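Local coordinates for putative Transcriptional Regulator (Rhodococcus sp., PDB 2IA2), which probably binds DNA through an IclR-type helix-turn-helix domain and regulates transcription through a C-terminal domain that may sense an effector, at residues Q18-A21 and R22-V26; S85-S88 and S89-L92; S114-G118 and A119-Y123; L201-E204 and L205-L209. All coordinates share one frame; numbering follows the deposited sequence.

Contact 1 (Q18-A21 and R22-V26); sequences QSLA and RGLAV
The side-chain amide of Gln18 lies flat over the guanidinium group of Arg22, one helical turn further on. The two planes are 6° apart, so this is a parallel amide-guanidinium stack. Gln18 CD sits over the centre of the group, 3.5 Å from Arg22 CZ. Gln18 NE2 and Arg22 NH2 come within 3.4 Å, but both are donors and no hydrogen bond joins them. Gln18 OE1 lies over the same plate, 3.6 Å from CZ of Arg22. The two chains cross at a slant and only their flat ends stack. Gln18 CG, trans to the backbone N (chi1 -174°), sends the amide over the guanidinium. The Arg22 chain turns back toward the start of the helix and runs extended from CG to NE. Its CG passes close over the carbonyl O of Gln18.

Around the turn, Leu20 CD1 meets Leu24 CD1 at 3.9 Å, and CG of Leu24 also rests against the carbonyl O of Leu20. Beneath both pairs runs the regular i to i+4 hydrogen bonding of an alpha helix. Arg22 N gives a nearly straight bond to Gln18 O (2.8 Å). Gly23 N bonds Ser19 O, Leu24 N bonds Leu20 O and Ala25 N bonds Ala21 O.

The helix is the first of the IclR helix-turn-helix domain. Ser19 and Arg22 touch Phe56 of helix 50-63, and Val26 packs on Leu57 and Leu60 of that helix. Leu20 and Leu24 instead meet Leu60 and Tyr65 of the second subunit, so helix 18-28 sits between helix 50-63 of its own chain and the dimer partner.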
ATOM      1  N   GLN A  18     -22.832  16.807  -3.944  1.00 46.15           N
ATOM      2  CA  GLN A  18     -23.283  16.138  -2.728  1.00 44.34           C
ATOM      3  C   GLN A  18     -23.491  14.625  -2.897  1.00 41.55           C
ATOM      4  O   GLN A  18     -23.141  13.832  -2.027  1.00 41.47           O
ATOM      5  CB  GLN A  18     -24.581  16.791  -2.273  1.00 44.77           C
ATOM      6  CG  GLN A  18     -25.061  16.295  -0.955  1.00 44.12           C
ATOM      7  CD  GLN A  18     -26.206  17.152  -0.446  1.00 48.08           C
ATOM      8  OE1 GLN A  18     -27.334  17.090  -0.988  1.00 48.99           O
ATOM      9  NE2 GLN A  18     -25.927  17.971   0.577  1.00 42.64           N
ATOM     10  N   SER A  19     -24.046  14.232  -4.029  1.00 40.56           N
ATOM     11  CA  SER A  19     -24.403  12.859  -4.235  1.00 39.03           C
ATOM     12  C   SER A  19     -23.172  11.955  -4.288  1.00 36.58           C
ATOM     13  O   SER A  19     -23.202  10.879  -3.784  1.00 34.77           O
ATOM     14  CB  SER A  19     -25.283  12.740  -5.468  1.00 40.65           C
ATOM     15  OG  SER A  19     -26.601  13.161  -5.087  1.00 45.85           O
ATOM     16  N   LEU A  20     -22.095  12.450  -4.877  1.00 36.41           N
ATOM     17  CA  LEU A  20     -20.820  11.760  -4.886  1.00 35.09           C
ATOM     18  C   LEU A  20     -20.291  11.617  -3.460  1.00 34.04           C
ATOM     19  O   LEU A  20     -19.982  10.508  -3.042  1.00 31.58           O
ATOM     20  CB  LEU A  20     -19.794  12.506  -5.785  1.00 35.88           C
ATOM     21  CG  LEU A  20     -18.406  11.842  -5.875  1.00 35.54           C
ATOM     22  CD1 LEU A  20     -18.528  10.368  -6.255  1.00 32.77           C
ATOM     23  CD2 LEU A  20     -17.422  12.619  -6.840  1.00 36.81           C
ATOM     24  N   ALA A  21     -20.214  12.740  -2.720  1.00 33.99           N
ATOM     25  CA  ALA A  21     -19.773  12.690  -1.329  1.00 32.90           C
ATOM     26  C   ALA A  21     -20.547  11.637  -0.554  1.00 31.14           C
ATOM     27  O   ALA A  21     -19.926  10.791   0.108  1.00 30.45           O
ATOM     28  CB  ALA A  21     -19.865  14.076  -0.637  1.00 32.80           C
ATOM     29  N   ARG A  22     -21.890  11.684  -0.646  1.00 30.33           N
ATOM     30  CA  ARG A  22     -22.774  10.738   0.050  1.00 28.45           C
ATOM     31  C   ARG A  22     -22.578   9.280  -0.380  1.00 28.43           C
ATOM     32  O   ARG A  22     -22.449   8.408   0.479  1.00 29.12           O
ATOM     33  CB  ARG A  22     -24.236  11.151  -0.072  1.00 29.26           C
ATOM     34  CG  ARG A  22     -24.515  12.443   0.665  1.00 26.43           C
ATOM     35  CD  ARG A  22     -25.962  12.872   0.492  1.00 28.32           C
ATOM     36  NE  ARG A  22     -26.208  14.008   1.383  1.00 29.47           N
ATOM     37  CZ  ARG A  22     -27.387  14.595   1.550  1.00 34.10           C
ATOM     38  NH1 ARG A  22     -28.440  14.192   0.835  1.00 32.39           N
ATOM     39  NH2 ARG A  22     -27.501  15.586   2.436  1.00 32.22           N
ATOM     40  N   GLY A  23     -22.519   9.009  -1.682  1.00 27.40           N
ATOM     41  CA  GLY A  23     -22.234   7.631  -2.114  1.00 27.20           C
ATOM     42  C   GLY A  23     -20.919   7.081  -1.550  1.00 26.17           C
ATOM     43  O   GLY A  23     -20.849   5.883  -1.189  1.00 26.79           O
ATOM     44  N   LEU A  24     -19.875   7.926  -1.492  1.00 25.52           N
ATOM     45  CA  LEU A  24     -18.597   7.495  -0.941  1.00 26.42           C
ATOM     46  C   LEU A  24     -18.692   7.231   0.557  1.00 26.15           C
ATOM     47  O   LEU A  24     -18.042   6.301   1.053  1.00 27.29           O
ATOM     48  CB  LEU A  24     -17.470   8.521  -1.278  1.00 27.20           C
ATOM     49  CG  LEU A  24     -17.184   8.611  -2.801  1.00 29.22           C
ATOM     50  CD1 LEU A  24     -16.260   9.785  -3.109  1.00 28.14           C
ATOM     51  CD2 LEU A  24     -16.576   7.325  -3.292  1.00 24.38           C
ATOM     52  N   ALA A  25     -19.456   8.069   1.284  1.00 25.47           N
ATOM     53  CA  ALA A  25     -19.631   7.908   2.717  1.00 25.02           C
ATOM     54  C   ALA A  25     -20.330   6.607   3.009  1.00 23.84           C
ATOM     55  O   ALA A  25     -20.047   5.971   4.020  1.00 23.17           O
ATOM     56  CB  ALA A  25     -20.411   9.108   3.352  1.00 25.41           C
ATOM     57  N   VAL A  26     -21.241   6.211   2.134  1.00 23.82           N
ATOM     58  CA  VAL A  26     -21.914   4.929   2.260  1.00 23.45           C
ATOM     59  C   VAL A  26     -20.896   3.754   2.105  1.00 24.45           C
ATOM     60  O   VAL A  26     -20.857   2.833   2.911  1.00 24.53           O
ATOM     61  CB  VAL A  26     -23.121   4.808   1.267  1.00 24.43           C
ATOM     62  CG1 VAL A  26     -23.641   3.386   1.199  1.00 23.99           C
ATOM     63  CG2 VAL A  26     -24.284   5.821   1.612  1.00 25.25           C
TER

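Contact 2 (S85-S88 and S89-L92); sequences SYLS and SLSL
The carbonyl O of Tyr86 is gripped twice by Ser89. Ser89 OG donates to it at 2.8 Å, and the backbone N of Ser89 donates to it at 3.2 Å. This grip lies in the last turn region of the short helix 84-87, where a type I beta turn runs from Leu87 to Leu90. Both donors reach the oxygen from the same face of its carbonyl plane. The hydroxyl is tilted 26° from that plane, while the backbone N stands well above it. The hydroxyl can fold back because OG lies between the backbone N and carbonyl carbon of its own residue (chi1 74°). Side chain and main chain of one serine thus hold a single carbonyl.

The turn itself is closed by a weak bond from Leu90 N to Leu87 O at 3.5 Å. Leu90 CG rests on the same oxygen at 3.3 Å. The Leu87 and Leu90 side chains lie side by side and point the same way. Leu87 CG also sits over one face of the Tyr86 ring, offset toward its rim. Ser88 OG turns back to the carbonyl O of Tyr84.

The segment connects the short helix to helix 92-107, which Ser91 N-caps with its side chain. It also borders the dimer partner: Tyr86 packs on Gln35 and Ser89 on Thr138 of the second subunit, while Leu90 touches Val263 of its own helix 246-264. One water lies 3.0 Å from Ser88 O and 2.9 Å from Leu90 O, bridging the two carbonyls.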
ATOM      1  N   SER A  85      -4.856  -1.400  -6.458  1.00 25.84           N
ATOM      2  CA  SER A  85      -3.695  -2.155  -6.840  1.00 28.76           C
ATOM      3  C   SER A  85      -2.540  -1.256  -7.221  1.00 29.37           C
ATOM      4  O   SER A  85      -1.420  -1.705  -7.273  1.00 32.80           O
ATOM      5  CB  SER A  85      -3.999  -3.149  -7.960  1.00 29.75           C
ATOM      6  OG  SER A  85      -4.393  -2.414  -9.088  1.00 34.71           O
ATOM      7  N   TYR A  86      -2.762   0.006  -7.473  1.00 29.15           N
ATOM      8  CA  TYR A  86      -1.592   0.843  -7.708  1.00 30.07           C
ATOM      9  C   TYR A  86      -1.277   1.805  -6.607  1.00 28.67           C
ATOM     10  O   TYR A  86      -0.091   2.046  -6.371  1.00 29.28           O
ATOM     11  CB  TYR A  86      -1.569   1.529  -9.093  1.00 32.44           C
ATOM     12  CG  TYR A  86      -2.293   2.814  -9.132  1.00 32.85           C
ATOM     13  CD1 TYR A  86      -1.663   4.003  -8.702  1.00 31.15           C
ATOM     14  CD2 TYR A  86      -3.616   2.880  -9.609  1.00 33.76           C
ATOM     15  CE1 TYR A  86      -2.342   5.240  -8.725  1.00 30.99           C
ATOM     16  CE2 TYR A  86      -4.315   4.128  -9.629  1.00 34.10           C
ATOM     17  CZ  TYR A  86      -3.659   5.288  -9.193  1.00 35.69           C
ATOM     18  OH  TYR A  86      -4.318   6.521  -9.220  1.00 39.52           O
ATOM     19  N   LEU A  87      -2.284   2.283  -5.879  1.00 26.22           N
ATOM     20  CA  LEU A  87      -2.020   3.139  -4.716  1.00 25.53           C
ATOM     21  C   LEU A  87      -1.340   2.360  -3.598  1.00 24.88           C
ATOM     22  O   LEU A  87      -0.539   2.909  -2.872  1.00 25.35           O
ATOM     23  CB  LEU A  87      -3.307   3.799  -4.228  1.00 25.44           C
ATOM     24  CG  LEU A  87      -3.892   4.839  -5.207  1.00 27.03           C
ATOM     25  CD1 LEU A  87      -5.216   5.344  -4.687  1.00 27.68           C
ATOM     26  CD2 LEU A  87      -2.886   6.034  -5.230  1.00 25.72           C
ATOM     27  N   SER A  88      -1.623   1.061  -3.477  1.00 25.49           N
ATOM     28  CA  SER A  88      -0.994   0.206  -2.433  1.00 23.94           C
ATOM     29  C   SER A  88       0.461  -0.174  -2.760  1.00 23.87           C
ATOM     30  O   SER A  88       1.218  -0.638  -1.926  1.00 24.54           O
ATOM     31  CB  SER A  88      -1.866  -1.021  -2.110  1.00 23.82           C
ATOM     32  OG  SER A  88      -1.972  -1.901  -3.242  1.00 23.88           O
ATOM     33  N   SER A  89       0.893   0.146  -3.946  1.00 26.24           N
ATOM     34  CA  SER A  89       2.278  -0.132  -4.351  1.00 28.00           C
ATOM     35  C   SER A  89       3.234   1.083  -4.300  1.00 27.38           C
ATOM     36  O   SER A  89       4.406   0.951  -4.699  1.00 27.04           O
ATOM     37  CB  SER A  89       2.306  -0.781  -5.719  1.00 26.70           C
ATOM     38  OG  SER A  89       2.017   0.199  -6.675  1.00 36.71           O
ATOM     39  N   LEU A  90       2.755   2.251  -3.805  1.00 24.98           N
ATOM     40  CA  LEU A  90       3.577   3.459  -3.751  1.00 24.17           C
ATOM     41  C   LEU A  90       4.826   3.295  -2.882  1.00 23.17           C
ATOM     42  O   LEU A  90       4.762   2.764  -1.773  1.00 22.22           O
ATOM     43  CB  LEU A  90       2.764   4.674  -3.207  1.00 23.61           C
ATOM     44  CG  LEU A  90       1.549   5.128  -4.004  1.00 25.93           C
ATOM     45  CD1 LEU A  90       0.741   6.282  -3.350  1.00 24.33           C
ATOM     46  CD2 LEU A  90       1.970   5.498  -5.424  1.00 29.27           C
ATOM     47  N   SER A  91       5.964   3.772  -3.379  1.00 23.13           N
ATOM     48  CA  SER A  91       7.206   3.686  -2.616  1.00 24.92           C
ATOM     49  C   SER A  91       7.224   4.792  -1.566  1.00 25.04           C
ATOM     50  O   SER A  91       6.436   5.758  -1.609  1.00 24.39           O
ATOM     51  CB  SER A  91       8.421   3.814  -3.584  1.00 25.00           C
ATOM     52  OG  SER A  91       8.317   5.056  -4.187  1.00 25.75           O
ATOM     53  N   LEU A  92       8.132   4.694  -0.621  1.00 26.16           N
ATOM     54  CA  LEU A  92       8.303   5.831   0.262  1.00 26.63           C
ATOM     55  C   LEU A  92       8.540   7.186  -0.455  1.00 26.09           C
ATOM     56  O   LEU A  92       7.939   8.184  -0.062  1.00 25.56           O
ATOM     57  CB  LEU A  92       9.358   5.542   1.332  1.00 27.68           C
ATOM     58  CG  LEU A  92       9.956   6.792   2.002  1.00 28.84           C
ATOM     59  CD1 LEU A  92       9.049   7.240   3.127  1.00 34.33           C
ATOM     60  CD2 LEU A  92      11.390   6.521   2.529  1.00 31.23           C
TER
HETATM   61  O   HOH W   1       4.089  -0.031  -1.179  1.00 45.39           O

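Contact 3 (S114-G118 and A119-Y123); sequences SILDG and ADIVY
A beta hairpin with a two-residue loop joins strands 110-117 and 120-127 through a type II' turn from Asp117 to Asp120. Gly118 takes the first corner with positive phi (48°), as glycine commonly does in this turn. Asp117 and Asp120 form the last hydrogen-bonded pair. Asp117 N gives a nearly straight bond to Asp120 O at 2.8 Å. The return bond, Asp120 N to Asp117 O at 3.1 Å, comes from above the carbonyl plane. The next hydrogen-bonded pair is Ile115 with Val122, again linked by two bonds, and Ile121 CA adds a CH...O contact to Ile115 O.

Side chains alternate between the faces. On one face, Val122 CG2 touches Asp117 CB at 3.7 Å, a diagonal contact across the strands. The carboxylate of Asp117 stands with CG trans to its backbone N (chi1 -170°) and forms a salt bridge through OD2 with Arg142. The carboxylate oxygens Asp117 OD2 and Asp120 OD2 are 6.6 Å apart, and the arginine probably eases their like charge. A water donates to Asp120 OD2 at 2.6 Å and, at a longer 3.3 Å, to Asp117 O, linking the side chain to the turn.

On the other face are Ser114, Leu116, Ile121 and Tyr123. Leu116 CD1 reaches across to Asp120 O and meets Ile121 CG2 at 4.3 Å. Ser114 OG is buried beside Ile121 CB at 4.0 Å and has no hydrogen-bond partner in the model. Helix 149-156 covers this face through Met150 and Leu154. The pair belongs to the antiparallel sheet of the IclR C-terminal domain, a GAF-like fold.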
ATOM      1  N   SER A 114      15.274  11.279   3.683  1.00 23.39           N
ATOM      2  CA  SER A 114      16.388  10.323   3.521  1.00 24.32           C
ATOM      3  C   SER A 114      16.163   9.084   4.352  1.00 25.01           C
ATOM      4  O   SER A 114      15.281   9.036   5.228  1.00 22.63           O
ATOM      5  CB  SER A 114      17.736  10.947   3.938  1.00 25.72           C
ATOM      6  OG  SER A 114      17.659  11.304   5.314  1.00 24.33           O
ATOM      7  N   ILE A 115      16.955   8.057   4.047  1.00 26.00           N
ATOM      8  CA  ILE A 115      16.932   6.838   4.822  1.00 26.03           C
ATOM      9  C   ILE A 115      18.363   6.530   5.216  1.00 26.39           C
ATOM     10  O   ILE A 115      19.280   7.128   4.666  1.00 26.09           O
ATOM     11  CB  ILE A 115      16.313   5.670   3.996  1.00 25.57           C
ATOM     12  CG1 ILE A 115      17.175   5.399   2.749  1.00 27.77           C
ATOM     13  CG2 ILE A 115      14.832   5.986   3.691  1.00 23.60           C
ATOM     14  CD1 ILE A 115      16.844   4.164   2.023  1.00 34.36           C
ATOM     15  N   LEU A 116      18.546   5.609   6.156  1.00 26.04           N
ATOM     16  CA  LEU A 116      19.875   5.281   6.658  1.00 29.23           C
ATOM     17  C   LEU A 116      20.476   4.101   5.901  1.00 31.95           C
ATOM     18  O   LEU A 116      19.796   3.108   5.641  1.00 31.79           O
ATOM     19  CB  LEU A 116      19.822   4.971   8.156  1.00 28.96           C
ATOM     20  CG  LEU A 116      21.167   4.878   8.878  1.00 29.29           C
ATOM     21  CD1 LEU A 116      21.863   6.230   8.896  1.00 27.64           C
ATOM     22  CD2 LEU A 116      20.983   4.347  10.292  1.00 31.53           C
ATOM     23  N   ASP A 117      21.753   4.219   5.549  1.00 32.86           N
ATOM     24  CA  ASP A 117      22.492   3.105   4.964  1.00 35.29           C
ATOM     25  C   ASP A 117      23.855   2.940   5.628  1.00 35.87           C
ATOM     26  O   ASP A 117      24.813   3.630   5.281  1.00 36.30           O
ATOM     27  CB  ASP A 117      22.662   3.306   3.457  1.00 35.19           C
ATOM     28  CG  ASP A 117      23.214   2.076   2.764  1.00 41.74           C
ATOM     29  OD1 ASP A 117      23.518   1.085   3.461  1.00 44.88           O
ATOM     30  OD2 ASP A 117      23.342   2.099   1.522  1.00 45.95           O
ATOM     31  N   GLY A 118      23.934   2.021   6.586  1.00 36.51           N
ATOM     32  CA  GLY A 118      25.041   1.989   7.523  1.00 36.82           C
ATOM     33  C   GLY A 118      25.340   3.353   8.115  1.00 36.30           C
ATOM     34  O   GLY A 118      24.549   3.890   8.890  1.00 36.05           O
ATOM     35  N   ALA A 119      26.488   3.914   7.747  1.00 36.38           N
ATOM     36  CA  ALA A 119      27.024   5.083   8.434  1.00 35.69           C
ATOM     37  C   ALA A 119      26.592   6.374   7.745  1.00 34.13           C
ATOM     38  O   ALA A 119      26.906   7.469   8.208  1.00 33.93           O
ATOM     39  CB  ALA A 119      28.540   5.003   8.512  1.00 36.29           C
ATOM     40  N   ASP A 120      25.870   6.235   6.639  1.00 31.96           N
ATOM     41  CA  ASP A 120      25.504   7.381   5.814  1.00 30.95           C
ATOM     42  C   ASP A 120      24.017   7.476   5.724  1.00 28.03           C
ATOM     43  O   ASP A 120      23.364   6.518   5.909  1.00 28.94           O
ATOM     44  CB  ASP A 120      25.976   7.174   4.371  1.00 31.81           C
ATOM     45  CG  ASP A 120      27.474   7.190   4.236  1.00 35.71           C
ATOM     46  OD1 ASP A 120      28.124   8.062   4.844  1.00 40.22           O
ATOM     47  OD2 ASP A 120      27.991   6.314   3.516  1.00 38.38           O
ATOM     48  N   ILE A 121      23.496   8.640   5.397  1.00 27.72           N
ATOM     49  CA  ILE A 121      22.080   8.801   5.004  1.00 24.85           C
ATOM     50  C   ILE A 121      22.145   8.869   3.512  1.00 25.77           C
ATOM     51  O   ILE A 121      23.206   9.253   2.954  1.00 24.97           O
ATOM     52  CB  ILE A 121      21.438  10.104   5.579  1.00 25.24           C
ATOM     53  CG1 ILE A 121      22.128  11.390   5.013  1.00 22.29           C
ATOM     54  CG2 ILE A 121      21.472  10.075   7.121  1.00 19.87           C
ATOM     55  CD1 ILE A 121      21.426  12.786   5.463  1.00 24.91           C
ATOM     56  N   VAL A 122      21.045   8.490   2.875  1.00 25.05           N
ATOM     57  CA  VAL A 122      20.925   8.498   1.395  1.00 25.97           C
ATOM     58  C   VAL A 122      19.675   9.299   1.097  1.00 25.05           C
ATOM     59  O   VAL A 122      18.597   9.000   1.639  1.00 23.42           O
ATOM     60  CB  VAL A 122      20.664   7.094   0.749  1.00 26.36           C
ATOM     61  CG1 VAL A 122      20.702   7.192  -0.803  1.00 27.29           C
ATOM     62  CG2 VAL A 122      21.680   6.087   1.183  1.00 28.57           C
ATOM     63  N   TYR A 123      19.812  10.320   0.261  1.00 24.45           N
ATOM     64  CA  TYR A 123      18.654  11.117  -0.127  1.00 24.80           C
ATOM     65  C   TYR A 123      17.749  10.331  -1.050  1.00 23.90           C
ATOM     66  O   TYR A 123      18.201   9.849  -2.080  1.00 24.46           O
ATOM     67  CB  TYR A 123      19.090  12.379  -0.853  1.00 25.81           C
ATOM     68  CG  TYR A 123      19.530  13.457   0.115  1.00 27.85           C
ATOM     69  CD1 TYR A 123      20.712  13.313   0.853  1.00 28.03           C
ATOM     70  CD2 TYR A 123      18.738  14.591   0.322  1.00 27.39           C
ATOM     71  CE1 TYR A 123      21.130  14.304   1.766  1.00 30.46           C
ATOM     72  CE2 TYR A 123      19.151  15.606   1.213  1.00 29.78           C
ATOM     73  CZ  TYR A 123      20.341  15.436   1.930  1.00 29.65           C
ATOM     74  OH  TYR A 123      20.712  16.393   2.818  1.00 33.81           O
TER
HETATM   75  O   HOH W   2      26.808   4.191   2.729  1.00 46.96           O

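Contact 4 (L201-E204 and L205-L209); sequences LDQE and LEAGL
Leu201 CD2 reaches the backbone N of Leu205 at 4.0 Å. Leu201 closes strand 199-202 together with Asp202, and its side chain also packs on Ser149 and Arg152 of helix 149-156. Asp202 supports the next residue: its OD1 takes a hydrogen bond from Gln203 NE2 at 3.2 Å. OD1 is met on its syn side, somewhat out of the carboxylate plane but in the plane of the Gln203 amide. Arg210 and Arg178 form salt bridges with the same carboxylate.

Gln203 carries the contact. Its backbone sits in the left-handed helical region (phi 58°), where the chain leaves the strand. The side chain then runs extended beyond CG across the loop, and OE1 accepts a hydrogen bond from Gly208 N at 2.6 Å. That donor is tilted 32° from the amide plane. Asp202 at one end and Gly208 at the other should fix the rotation of this amide. A weak bond from Gln203 N to Leu209 O (3.1 Å) crosses the base of the loop, and Gln203 CA adds a CH...O contact to Glu206 O at 3.5 Å.

The Glu204 carboxylate forms a salt bridge with Arg152, and its OE1 also accepts from Ile180 N.

Beyond it, Glu206 to Leu209 form a type II turn, with Gly208 at positive phi. The whole is a beta-hairpin connection, a loop joining the adjacent antiparallel strands 199-202 and 209-217 at one edge of the chain's six-stranded sheet.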
ATOM      1  N   LEU A 201      20.558  21.083  13.367  1.00 33.16           N
ATOM      2  CA  LEU A 201      21.971  21.044  13.132  1.00 35.32           C
ATOM      3  C   LEU A 201      22.445  22.383  12.680  1.00 35.58           C
ATOM      4  O   LEU A 201      22.011  22.863  11.689  1.00 35.77           O
ATOM      5  CB  LEU A 201      22.317  19.987  12.113  1.00 35.12           C
ATOM      6  CG  LEU A 201      23.744  19.539  12.192  1.00 38.30           C
ATOM      7  CD1 LEU A 201      23.821  18.090  12.125  1.00 39.35           C
ATOM      8  CD2 LEU A 201      24.548  20.192  11.134  1.00 39.71           C
ATOM      9  N   ASP A 202      23.309  22.994  13.462  1.00 37.13           N
ATOM     10  CA  ASP A 202      23.727  24.373  13.253  1.00 37.38           C
ATOM     11  C   ASP A 202      25.164  24.407  12.782  1.00 37.58           C
ATOM     12  O   ASP A 202      26.076  24.416  13.561  1.00 38.72           O
ATOM     13  CB  ASP A 202      23.588  25.187  14.523  1.00 38.73           C
ATOM     14  CG  ASP A 202      23.957  26.645  14.330  1.00 41.49           C
ATOM     15  OD1 ASP A 202      24.063  27.098  13.212  1.00 40.00           O
ATOM     16  OD2 ASP A 202      24.131  27.338  15.317  1.00 44.89           O
ATOM     17  N   GLN A 203      25.328  24.355  11.482  1.00 37.06           N
ATOM     18  CA  GLN A 203      26.639  24.524  10.814  1.00 38.34           C
ATOM     19  C   GLN A 203      27.754  23.544  11.215  1.00 38.96           C
ATOM     20  O   GLN A 203      28.912  23.931  11.290  1.00 40.75           O
ATOM     21  CB  GLN A 203      27.137  25.980  10.921  1.00 38.78           C
ATOM     22  CG  GLN A 203      26.025  27.006  10.852  1.00 37.89           C
ATOM     23  CD  GLN A 203      26.516  28.417  10.902  1.00 41.49           C
ATOM     24  OE1 GLN A 203      27.391  28.789  10.134  1.00 46.29           O
ATOM     25  NE2 GLN A 203      25.920  29.233  11.768  1.00 38.71           N
ATOM     26  N   GLU A 204      27.401  22.278  11.444  1.00 39.11           N
ATOM     27  CA  GLU A 204      28.402  21.252  11.741  1.00 39.04           C
ATOM     28  C   GLU A 204      28.854  20.526  10.471  1.00 38.88           C
ATOM     29  O   GLU A 204      29.884  19.825  10.475  1.00 39.34           O
ATOM     30  CB  GLU A 204      27.853  20.242  12.734  1.00 39.44           C
ATOM     31  CG  GLU A 204      27.576  20.840  14.117  1.00 39.10           C
ATOM     32  CD  GLU A 204      27.238  19.780  15.146  1.00 41.03           C
ATOM     33  OE1 GLU A 204      27.952  18.763  15.203  1.00 42.10           O
ATOM     34  OE2 GLU A 204      26.281  19.960  15.912  1.00 40.90           O
ATOM     35  N   LEU A 205      28.086  20.703   9.399  1.00 36.59           N
ATOM     36  CA  LEU A 205      28.384  20.051   8.125  1.00 36.37           C
ATOM     37  C   LEU A 205      29.136  21.058   7.256  1.00 36.51           C
ATOM     38  O   LEU A 205      30.244  20.796   6.779  1.00 36.62           O
ATOM     39  CB  LEU A 205      27.098  19.557   7.431  1.00 34.40           C
ATOM     40  CG  LEU A 205      27.243  18.790   6.101  1.00 35.70           C
ATOM     41  CD1 LEU A 205      28.150  17.562   6.201  1.00 34.56           C
ATOM     42  CD2 LEU A 205      25.851  18.407   5.573  1.00 33.55           C
ATOM     43  N   GLU A 206      28.542  22.229   7.099  1.00 36.01           N
ATOM     44  CA  GLU A 206      29.157  23.278   6.307  1.00 36.85           C
ATOM     45  C   GLU A 206      28.850  24.615   6.979  1.00 36.20           C
ATOM     46  O   GLU A 206      27.756  24.816   7.525  1.00 35.46           O
ATOM     47  CB  GLU A 206      28.602  23.176   4.872  1.00 37.13           C
ATOM     48  CG  GLU A 206      29.353  23.949   3.839  1.00 40.97           C
ATOM     49  CD  GLU A 206      29.032  23.488   2.447  1.00 44.88           C
ATOM     50  OE1 GLU A 206      29.607  22.481   1.989  1.00 47.96           O
ATOM     51  OE2 GLU A 206      28.196  24.127   1.797  1.00 48.21           O
ATOM     52  N   ALA A 207      29.819  25.528   6.988  1.00 36.92           N
ATOM     53  CA  ALA A 207      29.621  26.831   7.638  1.00 36.55           C
ATOM     54  C   ALA A 207      28.509  27.589   6.900  1.00 35.45           C
ATOM     55  O   ALA A 207      28.434  27.528   5.704  1.00 32.72           O
ATOM     56  CB  ALA A 207      30.931  27.663   7.633  1.00 38.60           C
ATOM     57  N   GLY A 208      27.662  28.313   7.626  1.00 35.54           N
ATOM     58  CA  GLY A 208      26.579  29.049   6.966  1.00 35.22           C
ATOM     59  C   GLY A 208      25.357  28.201   6.605  1.00 33.67           C
ATOM     60  O   GLY A 208      24.427  28.703   5.983  1.00 33.54           O
ATOM     61  N   LEU A 209      25.362  26.918   6.954  1.00 33.68           N
ATOM     62  CA  LEU A 209      24.217  26.039   6.585  1.00 32.64           C
ATOM     63  C   LEU A 209      23.553  25.484   7.803  1.00 32.60           C
ATOM     64  O   LEU A 209      24.226  24.970   8.680  1.00 34.80           O
ATOM     65  CB  LEU A 209      24.671  24.870   5.674  1.00 32.22           C
ATOM     66  CG  LEU A 209      23.715  23.698   5.334  1.00 31.28           C
ATOM     67  CD1 LEU A 209      22.575  24.161   4.444  1.00 30.81           C
ATOM     68  CD2 LEU A 209      24.472  22.699   4.589  1.00 30.33           C
TER

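Contact 1 lies in the helix-turn-helix domain, which probably binds DNA. Contacts 2, 3 and 4 fall in the C-terminal IclR family region, and the centre of contact 4 is about 51 Å from that of contact 1. Each mixes buried and exposed residues. Contacts 1 and 2 touch the second subunit; contacts 3 and 4 do not. Contacts 3 and 4 reach the same sheet, and helix 149-156 borders both. Contacts 2 and 3 meet directly, through Leu92 CD2 and Ile115 CG2 at 3.7 Å. The chemistry follows place: helical backbone bonds with a flat stack in contact 1, a serine holding one carbonyl twice in 2, paired strand bonds in 3, and a side-chain amide bridging a loop in 4.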